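Local coordinates for cytidylate kinase-like family protein (Eubacterium ventriosum, PDB 3FDI), which is of unknown function but, as a P-loop NTPase related to cytidylate kinases, probably transfers a phosphate group from ATP to a nucleotide or similar acceptor, at residues P33-E38 / E97-V102; L39-A44 / I84-F89; F57-M62 / E109-D114; A121-D126 / I178-V183. All coordinates share one frame; numbering follows the deposited sequence.

From the N terminus, the chain passes strand 8-13 and helix 19-30 before strand 34-35, which contact 1 pairs with residues 97-102, closing a loop that returns to the sheet through helix 81-95. Contact 2 is nested inside that loop and packs helix 37-43 against helix 81-95; Tyr35 and Phe89 link the two. Contact 3 opens within the loops of contacts 1 and 2 and closes beyond both, so it crosses them, bringing the start of helix 60-66 onto helix 108-111, with Phe87 of contact 2 packing on both. Contact 4 follows in series at the other edge of the same sheet, its centre about 22 Å from that of contact 1, and joins strands 118-125 and 176-180.

Contact 1. Residues P33-E38 / E97-V102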
loop_
_atom_site.group_PDB
_atom_site.type_symbol
_atom_site.label_atom_id
_atom_site.label_comp_id
_atom_site.label_asym_id
_atom_site.label_seq_id
_atom_site.Cartn_x
_atom_site.Cartn_y
_atom_site.Cartn_z
ATOM N N PRO B 33 -17.336 30.749 -1.942
ATOM C CA PRO B 33 -17.852 29.866 -0.912
ATOM C C PRO B 33 -16.894 28.754 -0.506
ATOM O O PRO B 33 -16.062 28.302 -1.321
ATOM C CB PRO B 33 -19.078 29.220 -1.561
ATOM C CG PRO B 33 -19.226 29.836 -2.890
ATOM C CD PRO B 33 -18.072 30.650 -3.202
ATOM N N LEU B 34 -17.040 28.329 0.748
ATOM C CA LEU B 34 -16.322 27.194 1.315
ATOM C C LEU B 34 -17.373 26.111 1.470
ATOM O O LEU B 34 -18.276 26.296 2.274
ATOM C CB LEU B 34 -15.710 27.580 2.669
ATOM C CG LEU B 34 -15.170 26.397 3.461
ATOM C CD1 LEU B 34 -14.211 25.586 2.593
ATOM C CD2 LEU B 34 -14.477 26.865 4.718
ATOM N N TYR B 35 -17.319 25.060 0.648
ATOM C CA TYR B 35 -18.163 23.860 0.796
ATOM C C TYR B 35 -17.418 22.781 1.565
ATOM O O TYR B 35 -16.234 22.544 1.351
ATOM C CB TYR B 35 -18.581 23.225 -0.550
ATOM C CG TYR B 35 -19.344 24.152 -1.442
ATOM C CD1 TYR B 35 -20.430 24.842 -0.976
ATOM C CD2 TYR B 35 -18.950 24.377 -2.746
ATOM C CE1 TYR B 35 -21.096 25.717 -1.788
ATOM C CE2 TYR B 35 -19.619 25.245 -3.569
ATOM C CZ TYR B 35 -20.671 25.909 -3.092
ATOM O OH TYR B 35 -21.354 26.767 -3.921
ATOM N N SER B 36 -18.165 22.095 2.415
ATOM C CA SER B 36 -17.673 21.041 3.296
ATOM C C SER B 36 -18.707 19.934 3.278
ATOM O O SER B 36 -19.887 20.155 2.885
ATOM C CB SER B 36 -17.660 21.551 4.738
ATOM O OG SER B 36 -19.016 21.856 5.126
ATOM N N LYS B 37 -18.284 18.776 3.787
ATOM C CA LYS B 37 -19.185 17.667 4.100
ATOM C C LYS B 37 -20.499 18.165 4.823
ATOM O O LYS B 37 -21.609 17.791 4.463
ATOM C CB LYS B 37 -18.451 16.578 4.921
ATOM C CG LYS B 37 -19.216 15.242 4.965
ATOM C CD LYS B 37 -18.702 14.292 6.056
ATOM C CE LYS B 37 -19.379 12.964 5.951
ATOM N NZ LYS B 37 -20.759 13.013 6.461
ATOM N N GLU B 38 -20.361 19.041 5.801
ATOM C CA GLU B 38 -21.522 19.547 6.526
ATOM C C GLU B 38 -22.560 20.207 5.597
ATOM O O GLU B 38 -23.771 19.969 5.682
ATOM C CB GLU B 38 -21.051 20.561 7.560
ATOM C CG GLU B 38 -22.217 21.295 8.270
ATOM C CD GLU B 38 -21.795 22.577 8.945
ATOM O OE1 GLU B 38 -20.584 22.793 9.105
ATOM O OE2 GLU B 38 -22.706 23.353 9.332
ATOM N N GLU B 97 -22.485 25.216 -13.889
ATOM C CA GLU B 97 -22.752 26.571 -13.404
ATOM C C GLU B 97 -21.514 27.426 -13.419
ATOM O O GLU B 97 -21.608 28.641 -13.255
ATOM C CB GLU B 97 -23.301 26.551 -11.974
ATOM C CG GLU B 97 -24.673 25.925 -11.836
ATOM C CD GLU B 97 -25.164 25.921 -10.394
ATOM O OE1 GLU B 97 -25.866 24.965 -10.016
ATOM O OE2 GLU B 97 -24.847 26.860 -9.632
ATOM N N LYS B 98 -20.358 26.780 -13.561
ATOM C CA LYS B 98 -19.064 27.457 -13.627
ATOM C C LYS B 98 -18.781 28.351 -12.415
ATOM O O LYS B 98 -18.124 29.402 -12.512
ATOM C CB LYS B 98 -18.945 28.253 -14.917
ATOM C CG LYS B 98 -18.823 27.402 -16.164
ATOM C CD LYS B 98 -17.442 26.750 -16.279
ATOM C CE LYS B 98 -17.224 26.258 -17.703
ATOM N NZ LYS B 98 -15.875 25.719 -17.964
ATOM N N GLU B 99 -19.213 27.881 -11.259
ATOM C CA GLU B 99 -18.985 28.598 -10.025
ATOM C C GLU B 99 -17.558 28.397 -9.511
ATOM O O GLU B 99 -16.932 27.348 -9.743
ATOM C CB GLU B 99 -19.983 28.111 -8.984
ATOM C CG GLU B 99 -19.889 28.852 -7.680
ATOM C CD GLU B 99 -20.919 28.430 -6.656
ATOM O OE1 GLU B 99 -21.475 27.307 -6.762
ATOM O OE2 GLU B 99 -21.165 29.239 -5.734
ATOM N N SER B 100 -17.068 29.400 -8.793
ATOM C CA SER B 100 -15.835 29.300 -8.078
ATOM C C SER B 100 -16.101 28.946 -6.621
ATOM O O SER B 100 -17.054 29.465 -6.020
ATOM C CB SER B 100 -15.107 30.601 -8.139
ATOM O OG SER B 100 -14.766 30.888 -9.489
ATOM N N PHE B 101 -15.267 28.063 -6.056
ATOM C CA PHE B 101 -15.427 27.626 -4.669
ATOM C C PHE B 101 -14.230 26.850 -4.160
ATOM O O PHE B 101 -13.357 26.446 -4.924
ATOM C CB PHE B 101 -16.731 26.768 -4.455
ATOM C CG PHE B 101 -16.814 25.535 -5.327
ATOM C CD1 PHE B 101 -16.330 24.301 -4.884
ATOM C CD2 PHE B 101 -17.366 25.612 -6.592
ATOM C CE1 PHE B 101 -16.407 23.162 -5.688
ATOM C CE2 PHE B 101 -17.442 24.483 -7.424
ATOM C CZ PHE B 101 -16.959 23.252 -6.966
ATOM N N VAL B 102 -14.226 26.686 -2.839
ATOM C CA VAL B 102 -13.301 25.836 -2.128
ATOM C C VAL B 102 -14.123 24.647 -1.651
ATOM O O VAL B 102 -15.250 24.801 -1.159
ATOM C CB VAL B 102 -12.681 26.549 -0.904
ATOM C CG1 VAL B 102 -11.773 25.597 -0.166
ATOM C CG2 VAL B 102 -11.917 27.831 -1.317
#
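Leu34 and Val102 are paired in the parallel sheet at the core of this P-loop kinase relative, where the short strand 34-35 runs along strand 101-104 as an outermost strand of the chain. Val102 makes both backbone bonds: its N gives a nearly straight bond to Pro33 O (2.9 Å, 173°), and its O receives Tyr35 N at 2.8 Å. On the face that looks to Ala23 and Ala27 of helix 19-30, Leu34 CD1 touches Val102 CG1 at 3.7 Å.

The other face is aromatic. The edge of the Tyr35 ring, at CD2 and CE2, leans on Phe101, with CE2 3.3 Å from Phe101 CG. The planes are 54° apart, so the pair is neither stacked nor edge-to-face. Phe101 holds its ring between its own backbone N and carbonyl carbon (chi1 57°), which turns it toward Tyr35 and helix 81-95. Beyond the ring, Tyr35 OH meets the carboxylate of Glu99, an extended side chain arriving from the opposite direction; OH lies 2.9 Å from Glu99 OE1 and 3.1 Å from Glu99 OE2, a weak bond whose single proton could serve either oxygen. Pro33 closes the upstream end, its CD 3.2 Å from Ser100 O. Here a short outermost strand, with helix 19-30 on one face and helix 81-95 on the other, borders an alpha/beta sheet like that of nucleoside monophosphate kinases.

Contact 2. Residues L39-A44 / I84-F89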
loop_
_atom_site.group_PDB
_atom_site.type_symbol
_atom_site.label_atom_id
_atom_site.label_comp_id
_atom_site.label_asym_id
_atom_site.label_seq_id
_atom_site.Cartn_x
_atom_site.Cartn_y
_atom_site.Cartn_z
ATOM N N LEU B 39 -22.068 21.062 4.721
ATOM C CA LEU B 39 -22.928 21.816 3.854
ATOM C C LEU B 39 -23.533 20.882 2.826
ATOM O O LEU B 39 -24.716 20.961 2.536
ATOM C CB LEU B 39 -22.092 22.889 3.197
ATOM C CG LEU B 39 -22.802 23.953 2.409
ATOM C CD1 LEU B 39 -21.926 25.243 2.432
ATOM C CD2 LEU B 39 -23.064 23.423 0.995
ATOM N N LEU B 40 -22.697 20.000 2.269
ATOM C CA LEU B 40 -23.161 19.008 1.294
ATOM C C LEU B 40 -24.154 18.047 1.915
ATOM O O LEU B 40 -25.075 17.612 1.248
ATOM C CB LEU B 40 -21.978 18.256 0.644
ATOM C CG LEU B 40 -21.232 19.031 -0.467
ATOM C CD1 LEU B 40 -20.067 18.273 -1.055
ATOM C CD2 LEU B 40 -22.235 19.389 -1.568
ATOM N N ASP B 41 -24.012 17.745 3.196
ATOM C CA ASP B 41 -25.041 16.995 3.874
ATOM C C ASP B 41 -26.401 17.629 3.737
ATOM O O ASP B 41 -27.390 16.915 3.518
ATOM C CB ASP B 41 -24.685 16.754 5.333
ATOM C CG ASP B 41 -23.601 15.674 5.482
ATOM O OD1 ASP B 41 -23.387 14.908 4.524
ATOM O OD2 ASP B 41 -22.944 15.604 6.541
ATOM N N GLU B 42 -26.453 18.960 3.805
ATOM C CA GLU B 42 -27.708 19.686 3.557
ATOM C C GLU B 42 -28.105 19.801 2.080
ATOM O O GLU B 42 -29.120 19.238 1.671
ATOM C CB GLU B 42 -27.665 21.086 4.205
ATOM C CG GLU B 42 -27.767 21.056 5.713
ATOM C CD GLU B 42 -28.939 20.196 6.178
ATOM O OE1 GLU B 42 -30.071 20.431 5.718
ATOM O OE2 GLU B 42 -28.740 19.270 6.981
ATOM N N VAL B 43 -27.299 20.520 1.295
ATOM C CA VAL B 43 -27.710 20.997 -0.044
ATOM C C VAL B 43 -27.721 19.915 -1.119
ATOM O O VAL B 43 -28.219 20.146 -2.225
ATOM C CB VAL B 43 -26.792 22.137 -0.620
ATOM C CG1 VAL B 43 -27.634 23.127 -1.532
ATOM C CG2 VAL B 43 -26.050 22.914 0.474
ATOM N N ALA B 44 -27.148 18.753 -0.814
ATOM C CA ALA B 44 -27.034 17.681 -1.778
ATOM C C ALA B 44 -27.963 16.512 -1.428
ATOM O O ALA B 44 -27.856 15.461 -2.039
ATOM C CB ALA B 44 -25.547 17.224 -1.884
ATOM N N ILE B 84 -23.084 9.821 -4.429
ATOM C CA ILE B 84 -23.415 10.234 -5.780
ATOM C C ILE B 84 -24.008 11.640 -5.868
ATOM O O ILE B 84 -23.710 12.427 -6.782
ATOM C CB ILE B 84 -24.403 9.261 -6.445
ATOM C CG1 ILE B 84 -23.710 7.963 -6.865
ATOM C CG2 ILE B 84 -25.008 9.887 -7.672
ATOM C CD1 ILE B 84 -24.772 6.866 -7.263
ATOM N N ARG B 85 -24.886 11.943 -4.935
ATOM C CA ARG B 85 -25.551 13.215 -4.971
ATOM C C ARG B 85 -24.564 14.317 -4.677
ATOM O O ARG B 85 -24.630 15.383 -5.292
ATOM C CB ARG B 85 -26.705 13.252 -3.982
ATOM C CG ARG B 85 -27.719 12.158 -4.182
ATOM C CD ARG B 85 -28.974 12.384 -3.352
ATOM N NE ARG B 85 -30.048 11.487 -3.777
ATOM C CZ ARG B 85 -31.353 11.802 -3.820
ATOM N NH1 ARG B 85 -31.779 13.015 -3.490
ATOM N NH2 ARG B 85 -32.255 10.904 -4.231
ATOM N N GLN B 86 -23.634 14.052 -3.763
ATOM C CA GLN B 86 -22.677 15.042 -3.411
ATOM C C GLN B 86 -21.692 15.227 -4.537
ATOM O O GLN B 86 -21.242 16.342 -4.794
ATOM C CB GLN B 86 -21.944 14.641 -2.161
ATOM C CG GLN B 86 -22.860 14.397 -1.013
ATOM C CD GLN B 86 -22.156 14.338 0.298
ATOM O OE1 GLN B 86 -21.051 13.839 0.402
ATOM N NE2 GLN B 86 -22.818 14.822 1.329
ATOM N N PHE B 87 -21.293 14.123 -5.180
ATOM C CA PHE B 87 -20.354 14.201 -6.312
ATOM C C PHE B 87 -21.011 15.016 -7.410
ATOM O O PHE B 87 -20.418 15.943 -7.953
ATOM C CB PHE B 87 -19.991 12.826 -6.887
ATOM C CG PHE B 87 -19.241 11.931 -5.954
ATOM C CD1 PHE B 87 -18.468 12.441 -4.905
ATOM C CD2 PHE B 87 -19.273 10.565 -6.146
ATOM C CE1 PHE B 87 -17.785 11.605 -4.053
ATOM C CE2 PHE B 87 -18.602 9.724 -5.298
ATOM C CZ PHE B 87 -17.831 10.250 -4.251
ATOM N N ASN B 88 -22.267 14.700 -7.667
ATOM C CA ASN B 88 -22.957 15.390 -8.710
ATOM C C ASN B 88 -23.168 16.893 -8.426
ATOM O O ASN B 88 -23.024 17.711 -9.359
ATOM C CB ASN B 88 -24.238 14.703 -9.014
ATOM C CG ASN B 88 -24.774 15.101 -10.349
ATOM O OD1 ASN B 88 -24.006 15.300 -11.317
ATOM N ND2 ASN B 88 -26.092 15.270 -10.419
ATOM N N PHE B 89 -23.476 17.255 -7.164
ATOM C CA PHE B 89 -23.505 18.666 -6.735
ATOM C C PHE B 89 -22.226 19.358 -7.115
ATOM O O PHE B 89 -22.243 20.435 -7.663
ATOM C CB PHE B 89 -23.737 18.807 -5.217
ATOM C CG PHE B 89 -23.716 20.238 -4.699
ATOM C CD1 PHE B 89 -24.889 20.946 -4.520
ATOM C CD2 PHE B 89 -22.535 20.833 -4.334
ATOM C CE1 PHE B 89 -24.866 22.274 -4.039
ATOM C CE2 PHE B 89 -22.500 22.130 -3.857
ATOM C CZ PHE B 89 -23.649 22.849 -3.721
#
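Phe89 of helix 81-95 meets three residues at and just past the C-terminal end of helix 37-43, and this apolar group makes up much of the contact, with the Gln86 side chain beside it. Val43 CG1 stands 3.8 Å from Phe89 CE1, and Ala44 CB reaches Phe89 CB at 4.1 Å; Leu40 also lies against the ring, though the detail of its approach is doubtful. The ring swings toward the other helix because Phe89 CG lies opposite its backbone N (chi1 177°). Ala44 also lets the backbones come close: its CB is 3.9 Å from Gln86 CA, although the axes of the segments 39-43 and 84-89 pass at 9.8 Å, nearly perpendicular. Van der Waals packing continues where Ala44 O sits against the methylenes of Arg85, 3.2 Å from its CB.

The polar part is small. Gln86, extended beyond CG, passes Leu40 CB and offers its NE2 to Asp41 OD1 at 3.2 Å, a weak and bent bond (133° at the hydrogen). The amide's other end, OE1, is held by Arg106 NH1.

Replacing Phe89 with an alanine here would probably open a gap between the helices and leave Leu40 and Val43 without the ring they rest on. Carbon packing with one weak polar bond at its border implies that the helix crossing relies mainly on apolar burial, while the Arg106 bond, with the weak one to Asp41, is likely to limit how the Gln86 amide turns.

Contact 3. Residues F57-M62 / E109-D114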
loop_
_atom_site.group_PDB
_atom_site.type_symbol
_atom_site.label_atom_id
_atom_site.label_comp_id
_atom_site.label_asym_id
_atom_site.label_seq_id
_atom_site.Cartn_x
_atom_site.Cartn_y
_atom_site.Cartn_z
ATOM N N PHE B 57 -20.534 10.289 -16.921
ATOM C CA PHE B 57 -19.632 11.294 -17.460
ATOM C C PHE B 57 -18.207 10.714 -17.432
ATOM O O PHE B 57 -17.213 11.456 -17.500
ATOM C CB PHE B 57 -19.700 12.587 -16.623
ATOM C CG PHE B 57 -21.024 13.301 -16.696
ATOM C CD1 PHE B 57 -21.143 14.520 -17.374
ATOM C CD2 PHE B 57 -22.156 12.767 -16.086
ATOM C CE1 PHE B 57 -22.383 15.190 -17.448
ATOM C CE2 PHE B 57 -23.396 13.426 -16.156
ATOM C CZ PHE B 57 -23.505 14.638 -16.829
ATOM N N ASP B 58 -18.138 9.381 -17.312
ATOM C CA ASP B 58 -16.888 8.628 -17.119
ATOM C C ASP B 58 -15.990 9.161 -15.987
ATOM O O ASP B 58 -14.753 9.029 -16.016
ATOM C CB ASP B 58 -16.155 8.498 -18.444
ATOM C CG ASP B 58 -16.983 7.756 -19.473
ATOM O OD1 ASP B 58 -17.970 7.075 -19.075
ATOM O OD2 ASP B 58 -16.661 7.871 -20.680
ATOM N N GLU B 59 -16.645 9.748 -14.986
ATOM C CA GLU B 59 -15.999 10.165 -13.762
ATOM C C GLU B 59 -15.969 8.933 -12.830
ATOM O O GLU B 59 -17.025 8.378 -12.448
ATOM C CB GLU B 59 -16.739 11.373 -13.171
ATOM C CG GLU B 59 -16.538 12.635 -14.064
ATOM C CD GLU B 59 -17.434 13.823 -13.708
ATOM O OE1 GLU B 59 -17.714 14.022 -12.505
ATOM O OE2 GLU B 59 -17.831 14.565 -14.649
ATOM N N LYS B 60 -14.744 8.495 -12.523
ATOM C CA LYS B 60 -14.470 7.206 -11.841
ATOM C C LYS B 60 -15.276 6.948 -10.542
ATOM O O LYS B 60 -15.794 5.855 -10.350
ATOM C CB LYS B 60 -12.936 7.048 -11.591
ATOM C CG LYS B 60 -12.073 6.958 -12.907
ATOM C CD LYS B 60 -10.642 6.398 -12.656
ATOM C CE LYS B 60 -10.067 5.612 -13.898
ATOM N NZ LYS B 60 -9.722 6.437 -15.102
ATOM N N PRO B 61 -15.384 7.948 -9.654
ATOM C CA PRO B 61 -16.089 7.719 -8.382
ATOM C C PRO B 61 -17.562 7.446 -8.580
ATOM O O PRO B 61 -18.174 6.679 -7.815
ATOM C CB PRO B 61 -15.894 9.048 -7.604
ATOM C CG PRO B 61 -14.799 9.763 -8.247
ATOM C CD PRO B 61 -14.736 9.274 -9.692
HETATM N N MSE B 62 -18.129 8.059 -9.610
HETATM C CA MSE B 62 -19.535 7.888 -9.893
HETATM C C MSE B 62 -19.818 6.546 -10.541
HETATM O O MSE B 62 -20.721 5.835 -10.099
HETATM C CB MSE B 62 -20.059 9.030 -10.752
HETATM C CG MSE B 62 -20.150 10.374 -9.999
HETATM SE SE MSE B 62 -21.217 11.602 -11.123
HETATM C CE MSE B 62 -22.344 10.266 -11.942
ATOM N N GLU B 109 -10.859 16.467 -5.775
ATOM C CA GLU B 109 -9.785 16.527 -6.762
ATOM C C GLU B 109 -9.988 15.448 -7.840
ATOM O O GLU B 109 -9.655 15.680 -9.002
ATOM C CB GLU B 109 -8.387 16.424 -6.137
ATOM C CG GLU B 109 -7.828 15.027 -5.905
ATOM C CD GLU B 109 -8.637 14.168 -4.963
ATOM O OE1 GLU B 109 -9.542 14.659 -4.160
ATOM O OE2 GLU B 109 -8.404 12.935 -5.042
ATOM N N GLU B 110 -10.577 14.312 -7.468
ATOM C CA GLU B 110 -10.873 13.250 -8.431
ATOM C C GLU B 110 -12.063 13.597 -9.314
ATOM O O GLU B 110 -11.969 13.467 -10.555
ATOM C CB GLU B 110 -11.108 11.920 -7.739
ATOM C CG GLU B 110 -11.405 10.755 -8.654
ATOM C CD GLU B 110 -10.261 10.388 -9.631
ATOM O OE1 GLU B 110 -9.073 10.736 -9.380
ATOM O OE2 GLU B 110 -10.572 9.740 -10.664
ATOM N N ILE B 111 -13.171 14.014 -8.682
ATOM C CA ILE B 111 -14.380 14.450 -9.402
ATOM C C ILE B 111 -14.130 15.569 -10.465
ATOM O O ILE B 111 -14.731 15.540 -11.554
ATOM C CB ILE B 111 -15.438 14.982 -8.435
ATOM C CG1 ILE B 111 -15.946 13.857 -7.532
ATOM C CG2 ILE B 111 -16.615 15.649 -9.193
ATOM C CD1 ILE B 111 -16.904 14.373 -6.535
ATOM N N LEU B 112 -13.247 16.510 -10.140
ATOM C CA LEU B 112 -13.003 17.674 -10.946
ATOM C C LEU B 112 -11.677 17.598 -11.679
ATOM O O LEU B 112 -11.109 18.614 -12.090
ATOM C CB LEU B 112 -13.057 18.891 -10.048
ATOM C CG LEU B 112 -14.416 19.165 -9.407
ATOM C CD1 LEU B 112 -14.327 20.357 -8.512
ATOM C CD2 LEU B 112 -15.554 19.317 -10.480
ATOM N N SER B 113 -11.168 16.379 -11.772
ATOM C CA SER B 113 -10.089 15.997 -12.675
ATOM C C SER B 113 -10.034 16.714 -14.027
ATOM O O SER B 113 -9.032 17.265 -14.421
ATOM C CB SER B 113 -10.247 14.516 -13.011
ATOM O OG SER B 113 -9.553 13.753 -12.088
ATOM N N ASP B 114 -11.101 16.652 -14.778
ATOM C CA ASP B 114 -11.030 17.195 -16.133
ATOM C C ASP B 114 -11.217 18.722 -16.163
ATOM O O ASP B 114 -11.167 19.309 -17.244
ATOM C CB ASP B 114 -12.062 16.534 -17.036
ATOM C CG ASP B 114 -13.433 16.609 -16.468
ATOM O OD1 ASP B 114 -13.554 16.347 -15.250
ATOM O OD2 ASP B 114 -14.395 16.910 -17.221
#
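Glu59, at the N-cap position of helix 60-66, reaches across to Ile111 near the C-terminal end of helix 108-111. Its chain is extended beyond CG, bringing OE1 to 3.9 Å from the Ile111 CG2 methyl and to 3.5 Å from Ile111 O. The latter two oxygens are both acceptors, so no bond joins them. The other carboxylate oxygen, Glu59 OE2, is 4.7 Å from Asp114 OD1, a like charge; the Glu59 side chain also touches Arg91.

Lys60 follows, lying obliquely to Glu110 with its aliphatic part: Lys60 CB is 3.7 Å from Glu110 OE2. The ammonium group stays farther off, NZ 5.6 Å from Glu110 OE2, so opposite charges are near without forming a salt bridge. Pro61 supplies the apolar centre. Its CG rests 3.6 Å from Glu110 CG and 4.3 Å from Ile111 CG1, while the Phe87 ring packs on both Pro61 and Ile111. Glu110 serves both neighbours through its bend: a trans first torsion (chi1 -179°) sets CG against the proline, and the turn at chi2 (63°) sends the carboxylate to Lys60. Behind it, Glu110 O accepts from Ser113 OG (2.9 Å) and Ser113 N, both on the same face of its plane.

With an alanine here in place of Glu110, Pro61 CG and CD would probably lose their packing partner and Lys60 a nearby countercharge. Because no hydrogen bond crosses between the segments, cohesion rests mainly on packing of the Glu110 and Ile111 methylenes on the proline ring; Asp114 nearby would tend to raise the proton affinity of Glu59, and Arg91 probably offsets it.

Contact 4. Residues A121-D126 / I178-V183; sequences AFILGD and IKIGKV
Leu124 and Ile178 share one of four backbone hydrogen bonds that join strand 118-125 to strand 176-180 in parallel. Phe122 O receives Ile178 N, and Ile178 O in turn takes Leu124 N. The shortest of the four, Ile180 N to Leu124 O at 2.7 Å, is also nearly straight (171° at the hydrogen). Asp126 N ends the series on Ile180 O at 3.2 Å, more bent at 140°.

Ala121 and Ile123 bond the other way, to strand 8-13 and Glu14, while Gly125 N is taken by Glu14 OE1. Lys179 turns to the second subunit: Arg172 O of that subunit accepts its NZ, and Tyr195 OH there bonds to its O. Asp126 OD1 is paired with Thr129 OG1 beside the helix start that this side chain caps, and lies 3.2 Å from Gly181 CA, where a side chain would collide with it.

Around these bonds, Ile123 CG2 meets Ile180 CD1 at 3.8 Å on the face packed by helix 185-197. On the other face, Leu124 CG sits between its backbone N and carbonyl carbon (chi1 55°), which lays CD2 3.3 Å from Ile178 O and CD1 3.6 Å from Lys179 CE. The inner strand bonds on both edges, and the outermost strand of this chain also bonds to the second subunit: this is the border of the five-stranded parallel sheet, order 2-3-1-4-5, of the P-loop kinase fold.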
loop_
_atom_site.group_PDB
_atom_site.type_symbol
_atom_site.label_atom_id
_atom_site.label_comp_id
_atom_site.label_asym_id
_atom_site.label_seq_id
_atom_site.Cartn_x
_atom_site.Cartn_y
_atom_site.Cartn_z
ATOM N N ALA B 121 -4.691 20.735 -3.171
ATOM C CA ALA B 121 -3.654 20.919 -2.185
ATOM C C ALA B 121 -3.987 19.971 -1.054
ATOM O O ALA B 121 -5.187 19.833 -0.664
ATOM C CB ALA B 121 -3.617 22.408 -1.723
ATOM N N PHE B 122 -2.967 19.264 -0.563
ATOM C CA PHE B 122 -3.125 18.428 0.633
ATOM C C PHE B 122 -2.361 19.064 1.788
ATOM O O PHE B 122 -1.185 19.334 1.660
ATOM C CB PHE B 122 -2.669 17.010 0.340
ATOM C CG PHE B 122 -2.932 16.039 1.476
ATOM C CD1 PHE B 122 -1.886 15.601 2.281
ATOM C CD2 PHE B 122 -4.199 15.523 1.664
ATOM C CE1 PHE B 122 -2.104 14.782 3.329
ATOM C CE2 PHE B 122 -4.453 14.651 2.726
ATOM C CZ PHE B 122 -3.435 14.282 3.575
ATOM N N ILE B 123 -3.038 19.277 2.925
ATOM C CA ILE B 123 -2.452 19.888 4.114
ATOM C C ILE B 123 -2.154 18.827 5.166
ATOM O O ILE B 123 -2.977 17.969 5.458
ATOM C CB ILE B 123 -3.366 20.907 4.676
ATOM C CG1 ILE B 123 -3.846 21.814 3.545
ATOM C CG2 ILE B 123 -2.684 21.739 5.803
ATOM C CD1 ILE B 123 -2.680 22.784 3.051
ATOM N N LEU B 124 -0.936 18.863 5.692
ATOM C CA LEU B 124 -0.506 17.923 6.669
ATOM C C LEU B 124 0.197 18.695 7.767
ATOM O O LEU B 124 0.311 19.920 7.698
ATOM C CB LEU B 124 0.359 16.839 6.037
ATOM C CG LEU B 124 1.605 17.096 5.208
ATOM C CD1 LEU B 124 2.482 15.771 5.182
ATOM C CD2 LEU B 124 1.373 17.636 3.784
ATOM N N GLY B 125 0.586 18.013 8.840
ATOM C CA GLY B 125 1.344 18.695 9.909
ATOM C C GLY B 125 2.300 17.735 10.590
ATOM O O GLY B 125 2.224 16.539 10.345
ATOM N N ASP B 126 3.200 18.207 11.459
ATOM C CA ASP B 126 3.948 17.225 12.281
ATOM C C ASP B 126 3.108 16.834 13.484
ATOM O O ASP B 126 2.152 17.517 13.802
ATOM C CB ASP B 126 5.286 17.762 12.722
ATOM C CG ASP B 126 5.132 18.878 13.659
ATOM O OD1 ASP B 126 4.813 19.982 13.174
ATOM O OD2 ASP B 126 5.242 18.638 14.882
ATOM N N ILE B 178 1.544 20.665 1.637
ATOM C CA ILE B 178 2.297 21.544 2.531
ATOM C C ILE B 178 2.147 21.055 3.968
ATOM O O ILE B 178 0.998 20.819 4.442
ATOM C CB ILE B 178 1.827 22.997 2.401
ATOM C CG1 ILE B 178 1.898 23.436 0.930
ATOM C CG2 ILE B 178 2.751 23.905 3.178
ATOM C CD1 ILE B 178 1.303 24.826 0.654
ATOM N N LYS B 179 3.273 20.812 4.625
ATOM C CA LYS B 179 3.277 20.334 6.034
ATOM C C LYS B 179 3.346 21.529 6.937
ATOM O O LYS B 179 4.280 22.337 6.821
ATOM C CB LYS B 179 4.471 19.408 6.342
ATOM C CG LYS B 179 4.493 18.831 7.773
ATOM C CD LYS B 179 5.618 17.808 7.948
ATOM C CE LYS B 179 5.391 16.516 7.092
ATOM N NZ LYS B 179 6.523 15.557 7.198
ATOM N N ILE B 180 2.359 21.639 7.804
ATOM C CA ILE B 180 2.248 22.723 8.744
ATOM C C ILE B 180 2.923 22.304 10.028
ATOM O O ILE B 180 2.636 21.278 10.579
ATOM C CB ILE B 180 0.798 23.093 8.937
ATOM C CG1 ILE B 180 0.264 23.674 7.640
ATOM C CG2 ILE B 180 0.659 24.076 10.020
ATOM C CD1 ILE B 180 -0.951 24.462 7.756
ATOM N N GLY B 181 3.876 23.103 10.454
ATOM C CA GLY B 181 4.783 22.756 11.523
ATOM C C GLY B 181 5.904 23.762 11.465
ATOM O O GLY B 181 5.828 24.790 12.097
ATOM N N LYS B 182 6.921 23.492 10.666
ATOM C CA LYS B 182 7.972 24.457 10.462
ATOM C C LYS B 182 7.421 25.768 9.952
ATOM O O LYS B 182 8.056 26.775 10.071
ATOM C CB LYS B 182 9.014 23.920 9.503
ATOM C CG LYS B 182 9.653 22.627 9.921
ATOM C CD LYS B 182 10.746 22.207 8.960
ATOM C CE LYS B 182 11.418 20.938 9.397
ATOM N NZ LYS B 182 11.803 20.034 8.289
ATOM N N VAL B 183 6.233 25.751 9.384
ATOM C CA VAL B 183 5.559 26.968 8.937
ATOM C C VAL B 183 4.110 26.977 9.396
ATOM O O VAL B 183 3.534 25.907 9.651
ATOM C CB VAL B 183 5.556 27.111 7.429
ATOM C CG1 VAL B 183 7.003 27.243 6.904
ATOM C CG2 VAL B 183 4.783 25.910 6.757
#